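Local coordinates for protein metallopeptidase containing co-catalytic metalloactive site (Shewanella denitrificans OS217, PDB 3B2Y) that probably acts as a zinc-dependent metallocarboxypeptidase or related hydrolase of the M14 peptidase family, here with nickel in its metal site, at residues A[178-189]-A[220-231]. Residues are numbered along the deposited sequence; the frame is centred on the assembly and turned at random.
Sequences TYVYSFEPTQTP and GVIFNHFDTSFE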
loop_
_atom_site.group_PDB
_atom_site.type_symbol
_atom_site.label_atom_id
_atom_site.label_comp_id
_atom_site.label_asym_id
_atom_site.label_seq_id
_atom_site.Cartn_x
_atom_site.Cartn_y
_atom_site.Cartn_z
ATOM N N THR A 178 -1.861 11.068 11.579
ATOM C CA THR A 178 -1.168 10.385 10.509
ATOM C C THR A 178 0.379 10.434 10.562
ATOM O O THR A 178 1.015 11.301 11.202
ATOM C CB THR A 178 -1.661 10.931 9.153
ATOM O OG1 THR A 178 -1.270 10.064 8.093
ATOM C CG2 THR A 178 -1.072 12.359 8.910
ATOM N N TYR A 179 0.993 9.482 9.840
ATOM C CA TYR A 179 2.444 9.489 9.767
ATOM C C TYR A 179 2.862 8.621 8.604
ATOM O O TYR A 179 2.017 8.021 7.967
ATOM C CB TYR A 179 3.108 9.062 11.103
ATOM C CG TYR A 179 2.747 7.688 11.569
ATOM C CD1 TYR A 179 1.551 7.445 12.239
ATOM C CD2 TYR A 179 3.610 6.615 11.356
ATOM C CE1 TYR A 179 1.213 6.169 12.678
ATOM C CE2 TYR A 179 3.298 5.339 11.824
ATOM C CZ TYR A 179 2.090 5.117 12.473
ATOM O OH TYR A 179 1.776 3.840 12.897
ATOM N N VAL A 180 4.157 8.651 8.319
ATOM C CA VAL A 180 4.723 7.932 7.220
ATOM C C VAL A 180 6.061 7.298 7.636
ATOM O O VAL A 180 6.901 7.941 8.271
ATOM C CB VAL A 180 4.947 8.845 6.006
ATOM C CG1 VAL A 180 5.988 9.989 6.306
ATOM C CG2 VAL A 180 5.444 8.000 4.880
ATOM N N TYR A 181 6.257 6.034 7.293
ATOM C CA TYR A 181 7.592 5.443 7.353
ATOM C C TYR A 181 8.316 5.753 6.056
ATOM O O TYR A 181 7.734 5.626 5.002
ATOM C CB TYR A 181 7.492 3.926 7.412
ATOM C CG TYR A 181 6.904 3.344 8.651
ATOM C CD1 TYR A 181 5.531 3.151 8.782
ATOM C CD2 TYR A 181 7.722 2.925 9.671
ATOM C CE1 TYR A 181 5.010 2.582 9.901
ATOM C CE2 TYR A 181 7.218 2.334 10.787
ATOM C CZ TYR A 181 5.872 2.164 10.917
ATOM O OH TYR A 181 5.396 1.585 12.088
ATOM N N SER A 182 9.587 6.085 6.088
ATOM C CA SER A 182 10.293 6.330 4.834
ATOM C C SER A 182 11.718 5.760 4.843
ATOM O O SER A 182 12.323 5.618 5.889
ATOM C CB SER A 182 10.300 7.840 4.513
ATOM O OG SER A 182 11.340 8.482 5.148
ATOM N N PHE A 183 12.229 5.472 3.649
ATOM C CA PHE A 183 13.590 4.955 3.410
ATOM C C PHE A 183 14.169 5.744 2.226
ATOM O O PHE A 183 13.587 5.780 1.147
ATOM C CB PHE A 183 13.573 3.449 3.094
ATOM C CG PHE A 183 12.796 2.589 4.103
ATOM C CD1 PHE A 183 11.396 2.586 4.122
ATOM C CD2 PHE A 183 13.455 1.817 5.007
ATOM C CE1 PHE A 183 10.699 1.811 5.026
ATOM C CE2 PHE A 183 12.762 1.062 5.900
ATOM C CZ PHE A 183 11.383 1.056 5.898
ATOM N N GLU A 184 15.289 6.420 2.461
ATOM C CA GLU A 184 16.082 7.058 1.407
ATOM C C GLU A 184 17.540 6.745 1.681
ATOM O O GLU A 184 17.926 6.569 2.851
ATOM C CB GLU A 184 15.902 8.590 1.388
ATOM C CG GLU A 184 14.424 9.027 1.308
ATOM C CD GLU A 184 14.246 10.509 1.004
ATOM O OE1 GLU A 184 15.063 11.082 0.249
ATOM O OE2 GLU A 184 13.286 11.113 1.529
ATOM N N PRO A 185 18.376 6.728 0.630
ATOM C CA PRO A 185 19.812 6.509 0.831
ATOM C C PRO A 185 20.531 7.810 1.207
ATOM O O PRO A 185 21.442 8.237 0.513
ATOM C CB PRO A 185 20.268 5.992 -0.538
ATOM C CG PRO A 185 19.415 6.764 -1.501
ATOM C CD PRO A 185 18.057 6.909 -0.792
ATOM N N THR A 186 20.118 8.408 2.317
ATOM C CA THR A 186 20.626 9.679 2.794
ATOM C C THR A 186 20.541 9.614 4.315
ATOM O O THR A 186 19.838 8.744 4.854
ATOM C CB THR A 186 19.788 10.903 2.242
ATOM O OG1 THR A 186 18.427 10.826 2.684
ATOM C CG2 THR A 186 19.811 10.957 0.716
ATOM N N GLN A 187 21.235 10.537 4.981
ATOM C CA GLN A 187 21.235 10.666 6.455
ATOM C C GLN A 187 19.898 11.091 7.003
ATOM O O GLN A 187 19.417 10.548 8.012
ATOM C CB GLN A 187 22.254 11.740 6.915
ATOM C CG GLN A 187 23.684 11.414 6.629
ATOM C CD GLN A 187 23.919 9.942 6.684
ATOM O OE1 GLN A 187 23.787 9.316 7.742
ATOM N NE2 GLN A 187 24.214 9.352 5.526
ATOM N N THR A 188 19.324 12.076 6.321
ATOM C CA THR A 188 18.166 12.828 6.780
ATOM C C THR A 188 17.076 12.680 5.726
ATOM O O THR A 188 17.384 12.456 4.557
ATOM C CB THR A 188 18.567 14.332 6.985
ATOM O OG1 THR A 188 19.195 14.480 8.268
ATOM C CG2 THR A 188 17.373 15.298 6.920
ATOM N N PRO A 189 15.790 12.734 6.131
ATOM C CA PRO A 189 14.722 12.658 5.141
ATOM C C PRO A 189 14.819 13.815 4.175
ATOM O O PRO A 189 15.148 14.924 4.607
ATOM C CB PRO A 189 13.459 12.805 5.984
ATOM C CG PRO A 189 13.858 12.398 7.330
ATOM C CD PRO A 189 15.250 12.812 7.497
ATOM N N GLY A 220 6.127 13.577 12.075
ATOM C CA GLY A 220 5.294 12.679 11.275
ATOM C C GLY A 220 6.007 11.680 10.356
ATOM O O GLY A 220 5.373 11.076 9.536
ATOM N N VAL A 221 7.322 11.539 10.494
ATOM C CA VAL A 221 8.139 10.648 9.692
ATOM C C VAL A 221 8.880 9.694 10.618
ATOM O O VAL A 221 9.348 10.113 11.691
ATOM C CB VAL A 221 9.133 11.447 8.833
ATOM C CG1 VAL A 221 10.077 10.508 8.082
ATOM C CG2 VAL A 221 8.350 12.308 7.826
ATOM N N ILE A 222 8.871 8.403 10.262
ATOM C CA ILE A 222 9.798 7.418 10.838
ATOM C C ILE A 222 10.790 7.043 9.735
ATOM O O ILE A 222 10.387 6.510 8.703
ATOM C CB ILE A 222 9.036 6.168 11.327
ATOM C CG1 ILE A 222 8.178 6.502 12.547
ATOM C CG2 ILE A 222 9.997 4.985 11.629
ATOM C CD1 ILE A 222 6.762 5.786 12.466
ATOM N N PHE A 223 12.074 7.303 9.957
ATOM C CA PHE A 223 13.030 7.247 8.861
ATOM C C PHE A 223 14.029 6.077 8.935
ATOM O O PHE A 223 14.743 5.906 9.918
ATOM C CB PHE A 223 13.776 8.571 8.816
ATOM C CG PHE A 223 14.652 8.735 7.620
ATOM C CD1 PHE A 223 14.112 8.766 6.361
ATOM C CD2 PHE A 223 16.032 8.926 7.769
ATOM C CE1 PHE A 223 14.915 8.951 5.245
ATOM C CE2 PHE A 223 16.831 9.102 6.653
ATOM C CZ PHE A 223 16.246 9.100 5.386
ATOM N N ASN A 224 14.072 5.281 7.872
ATOM C CA ASN A 224 15.078 4.242 7.735
ATOM C C ASN A 224 15.066 3.256 8.888
ATOM O O ASN A 224 16.110 2.807 9.335
ATOM C CB ASN A 224 16.477 4.824 7.531
ATOM C CG ASN A 224 16.758 5.198 6.066
ATOM O OD1 ASN A 224 16.011 4.837 5.165
ATOM N ND2 ASN A 224 17.852 5.888 5.843
ATOM N N HIS A 225 13.867 2.904 9.329
ATOM C CA HIS A 225 13.684 1.878 10.350
ATOM C C HIS A 225 13.469 0.519 9.629
ATOM O O HIS A 225 12.416 0.264 9.125
ATOM C CB HIS A 225 12.453 2.221 11.193
ATOM C CG HIS A 225 12.050 1.138 12.155
ATOM N ND1 HIS A 225 12.589 1.027 13.421
ATOM C CD2 HIS A 225 11.153 0.119 12.034
ATOM C CE1 HIS A 225 12.042 -0.009 14.041
ATOM N NE2 HIS A 225 11.175 -0.585 13.218
ATOM N N PHE A 226 14.488 -0.309 9.590
ATOM C CA PHE A 226 14.392 -1.608 8.946
ATOM C C PHE A 226 13.840 -2.704 9.835
ATOM O O PHE A 226 14.170 -2.822 10.969
ATOM C CB PHE A 226 15.692 -2.016 8.313
ATOM C CG PHE A 226 16.085 -1.182 7.155
ATOM C CD1 PHE A 226 16.645 0.050 7.331
ATOM C CD2 PHE A 226 15.904 -1.627 5.865
ATOM C CE1 PHE A 226 16.993 0.818 6.268
ATOM C CE2 PHE A 226 16.264 -0.854 4.826
ATOM C CZ PHE A 226 16.814 0.367 5.033
ATOM N N ASP A 227 12.963 -3.499 9.275
ATOM C CA ASP A 227 12.376 -4.620 9.957
ATOM C C ASP A 227 12.187 -5.710 8.902
ATOM O O ASP A 227 12.919 -5.710 7.894
ATOM C CB ASP A 227 11.066 -4.181 10.575
ATOM C CG ASP A 227 10.094 -3.659 9.558
ATOM O OD1 ASP A 227 10.434 -3.608 8.334
ATOM O OD2 ASP A 227 8.961 -3.328 9.986
ATOM N N THR A 228 11.232 -6.628 9.079
ATOM C CA THR A 228 11.074 -7.713 8.083
ATOM C C THR A 228 9.855 -7.537 7.156
ATOM O O THR A 228 9.328 -8.508 6.606
ATOM C CB THR A 228 10.990 -9.123 8.716
ATOM O OG1 THR A 228 9.750 -9.286 9.433
ATOM C CG2 THR A 228 12.180 -9.387 9.592
ATOM N N SER A 229 9.463 -6.299 6.967
ATOM C CA SER A 229 8.317 -5.932 6.175
ATOM C C SER A 229 8.662 -6.056 4.691
ATOM O O SER A 229 9.846 -6.122 4.285
ATOM C CB SER A 229 7.943 -4.483 6.466
ATOM O OG SER A 229 8.981 -3.620 6.015
ATOM N N PHE A 230 7.623 -6.066 3.883
ATOM C CA PHE A 230 7.750 -6.159 2.438
ATOM C C PHE A 230 8.562 -4.969 1.897
ATOM O O PHE A 230 9.488 -5.131 1.145
ATOM C CB PHE A 230 6.339 -6.087 1.864
ATOM C CG PHE A 230 6.248 -6.138 0.362
ATOM C CD1 PHE A 230 6.621 -7.251 -0.309
ATOM C CD2 PHE A 230 5.648 -5.092 -0.348
ATOM C CE1 PHE A 230 6.496 -7.330 -1.734
ATOM C CE2 PHE A 230 5.465 -5.156 -1.744
ATOM C CZ PHE A 230 5.892 -6.300 -2.440
ATOM N N GLU A 231 8.221 -3.782 2.368
ATOM C CA GLU A 231 8.890 -2.544 1.931
ATOM C C GLU A 231 10.375 -2.532 2.322
ATOM O O GLU A 231 11.209 -2.097 1.540
ATOM C CB GLU A 231 8.083 -1.307 2.398
ATOM C CG GLU A 231 7.844 -1.192 3.915
ATOM C CD GLU A 231 6.595 -1.919 4.454
ATOM O OE1 GLU A 231 6.067 -2.867 3.831
ATOM O OE2 GLU A 231 6.159 -1.531 5.558
HETATM O O HOH W 1 11.375 3.698 7.932
#
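The ring of Phe223 lies between Pro189, whose CG stands over one face 3.9 Å from the ring centroid, and the amide of Asn224 over the opposite face; Glu184 CG and Ser182 OG, itself hydrogen-bonded to Ser193 OG of helix 191-201, meet its edge. It belongs to the parallel pairing of strand 179-183 with outermost strand 221-223, one margin of the mixed sheet of the M14 peptidase fold. With CG anti to the backbone N (chi1 -172°), the ring reaches into the loop 184-189. Were Phe223 replaced by alanine, a gap would probably open between the Pro189 ring and the Asn224 amide, and the carbonyls of Thr186 and Gln187 would lose the ring edge they meet. Alongside Tyr181, which also touches Glu246, the predicted proton donor/acceptor, Ile222 lays its CD1 over one ring face, 4.1 Å from the centroid. Phe183 turns its edge to the face of Phe226, a T-shaped pair with planes at 72°, while a water lies over one Phe183 face, donating to Ser182 O and accepting from His225 N. Four backbone bonds set the register. Past them Asn224 continues the pairing: ND2 donates to Glu184 O at 3.1 Å, the acceptor only 4° out of the amide plane.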